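Local coordinates for uncharacterized protein (Neisseria meningitidis MC58, PDB 2R2A) that is the N-terminal, P-loop NTPase-like domain of a membrane protein related to zonular occludens toxin and probably binds nucleotide, at residues A[20-25]-A[127-132]. Sequence-based numbering, arbitrary orientation.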
# COMPACT_ATOMS: atom_id res chain seq x y z
N LEU A 20 -7.35 -8.83 -2.82
CA LEU A 20 -7.45 -10.13 -2.08
C LEU A 20 -6.09 -10.60 -1.59
O LEU A 20 -5.99 -11.13 -0.49
CB LEU A 20 -8.05 -11.21 -2.96
CG LEU A 20 -9.54 -11.05 -3.26
CD1 LEU A 20 -9.87 -12.03 -4.32
CD2 LEU A 20 -10.35 -11.29 -1.98
N LYS A 21 -5.03 -10.41 -2.40
CA LYS A 21 -3.69 -10.71 -1.88
C LYS A 21 -3.35 -9.85 -0.63
O LYS A 21 -2.82 -10.36 0.36
CB LYS A 21 -2.63 -10.55 -2.98
CG LYS A 21 -1.19 -10.84 -2.51
CD LYS A 21 -1.12 -12.33 -2.08
CE LYS A 21 0.24 -12.73 -1.53
NZ LYS A 21 0.08 -14.21 -1.21
N MSE A 22 -3.65 -8.56 -0.70
CA MSE A 22 -3.44 -7.67 0.46
C MSE A 22 -4.18 -8.16 1.71
O MSE A 22 -3.57 -8.29 2.78
CB MSE A 22 -3.82 -6.23 0.08
CG MSE A 22 -3.55 -5.17 1.17
SE MSE A 22 -1.64 -4.87 1.45
CE MSE A 22 -1.36 -5.70 3.25
N VAL A 23 -5.47 -8.43 1.58
CA VAL A 23 -6.26 -8.97 2.71
C VAL A 23 -5.70 -10.31 3.22
O VAL A 23 -5.62 -10.57 4.43
CB VAL A 23 -7.77 -9.10 2.34
CG1 VAL A 23 -8.60 -9.66 3.55
CG2 VAL A 23 -8.34 -7.76 1.82
N SER A 24 -5.26 -11.17 2.29
CA SER A 24 -4.61 -12.44 2.64
C SER A 24 -3.36 -12.20 3.52
O SER A 24 -3.11 -12.92 4.50
CB SER A 24 -4.23 -13.19 1.35
OG SER A 24 -3.96 -14.56 1.59
N MSE A 25 -2.58 -11.17 3.17
CA MSE A 25 -1.42 -10.78 3.98
C MSE A 25 -1.82 -10.28 5.35
O MSE A 25 -1.21 -10.64 6.36
CB MSE A 25 -0.59 -9.72 3.23
CG MSE A 25 -0.01 -10.31 1.94
SE MSE A 25 0.67 -8.94 0.68
CE MSE A 25 2.23 -8.61 1.72
N PHE A 127 1.74 0.19 2.50
CA PHE A 127 1.51 -0.66 1.29
C PHE A 127 0.81 0.23 0.27
O PHE A 127 -0.20 0.85 0.60
CB PHE A 127 0.58 -1.83 1.62
CG PHE A 127 1.17 -2.81 2.57
CD1 PHE A 127 1.81 -3.94 2.10
CD2 PHE A 127 1.15 -2.56 3.97
CE1 PHE A 127 2.41 -4.87 2.99
CE2 PHE A 127 1.77 -3.47 4.86
CZ PHE A 127 2.37 -4.61 4.38
N VAL A 128 1.30 0.24 -0.98
CA VAL A 128 0.60 0.99 -2.01
C VAL A 128 0.26 0.02 -3.14
O VAL A 128 1.08 -0.80 -3.51
CB VAL A 128 1.45 2.17 -2.59
CG1 VAL A 128 1.37 3.40 -1.62
CG2 VAL A 128 2.89 1.75 -2.85
N LEU A 129 -1.00 0.03 -3.55
CA LEU A 129 -1.47 -0.83 -4.63
C LEU A 129 -1.79 0.08 -5.80
O LEU A 129 -2.37 1.21 -5.61
CB LEU A 129 -2.76 -1.56 -4.21
CG LEU A 129 -2.63 -2.72 -3.21
CD1 LEU A 129 -2.13 -2.21 -1.90
CD2 LEU A 129 -4.01 -3.40 -3.05
N THR A 130 -1.42 -0.34 -7.02
CA THR A 130 -1.80 0.49 -8.13
C THR A 130 -1.73 -0.44 -9.34
O THR A 130 -1.25 -1.58 -9.20
CB THR A 130 -0.88 1.77 -8.30
OG1 THR A 130 -1.38 2.57 -9.40
CG2 THR A 130 0.56 1.37 -8.62
N GLN A 131 -2.16 0.04 -10.49
CA GLN A 131 -2.18 -0.78 -11.67
C GLN A 131 -0.81 -0.87 -12.34
O GLN A 131 -0.54 -1.87 -13.05
CB GLN A 131 -3.22 -0.23 -12.68
CG GLN A 131 -4.61 -0.43 -12.11
CD GLN A 131 -5.67 0.26 -12.93
OE1 GLN A 131 -5.80 -0.03 -14.09
NE2 GLN A 131 -6.41 1.20 -12.30
N GLY A 132 0.03 0.14 -12.17
CA GLY A 132 1.35 0.12 -12.82
C GLY A 132 2.27 1.05 -12.04
O GLY A 132 1.85 2.12 -11.60
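Phe127, on the central strand 125-130, lays one face of its ring under the end of Met22 (a selenomethionine) from helix 18-28. The methyl CE of Met22 sits 3.7 Å from the ring centroid, 8° off the normal, a clean CH-pi contact. SE of Met22 lies 3.6 Å from CD1 of Phe127, slanting to the ring in a Met-aromatic contact. Met22 gets there with CG anti to the backbone N (chi1 -176°) and then bends at the next two torsions, folding CE back over the ring. Met25, also selenomethionine, comes in obliquely at CE1 of the same ring, Met25 CE standing 4.0 Å from it.

Val128 turns to the other side of the sheet, where it meets Ala96 and Trp100, so Leu129 faces the helix next. The touch there is lighter, CD2 of Leu129 standing 4.2 Å from CB of Met22. Leu129 also touches the putative P-loop, its side chain about 6 Å from a bound sulfate, probably from the crystallisation liquor but consistent with a phosphate pocket. No hydrogen bond crosses between helix and strand; the hold is entirely apolar and buried. Farther on, Thr130 and Gln131 hydrogen-bond through OG1 and NE2 to Gln97 and Glu95 respectively.

Segment 20-25 runs nearly antiparallel to 127-130, at 161°, as expected for the helix that follows what is probably a P-loop (Walker A) after strand 7-11. Strand 125-130 lies between strands 7-11 and 90-93, whose Ile10 and Ile92 both touch Met22, while Met25 extends the packing to Lys146 and Tyr148 of strand 144-152.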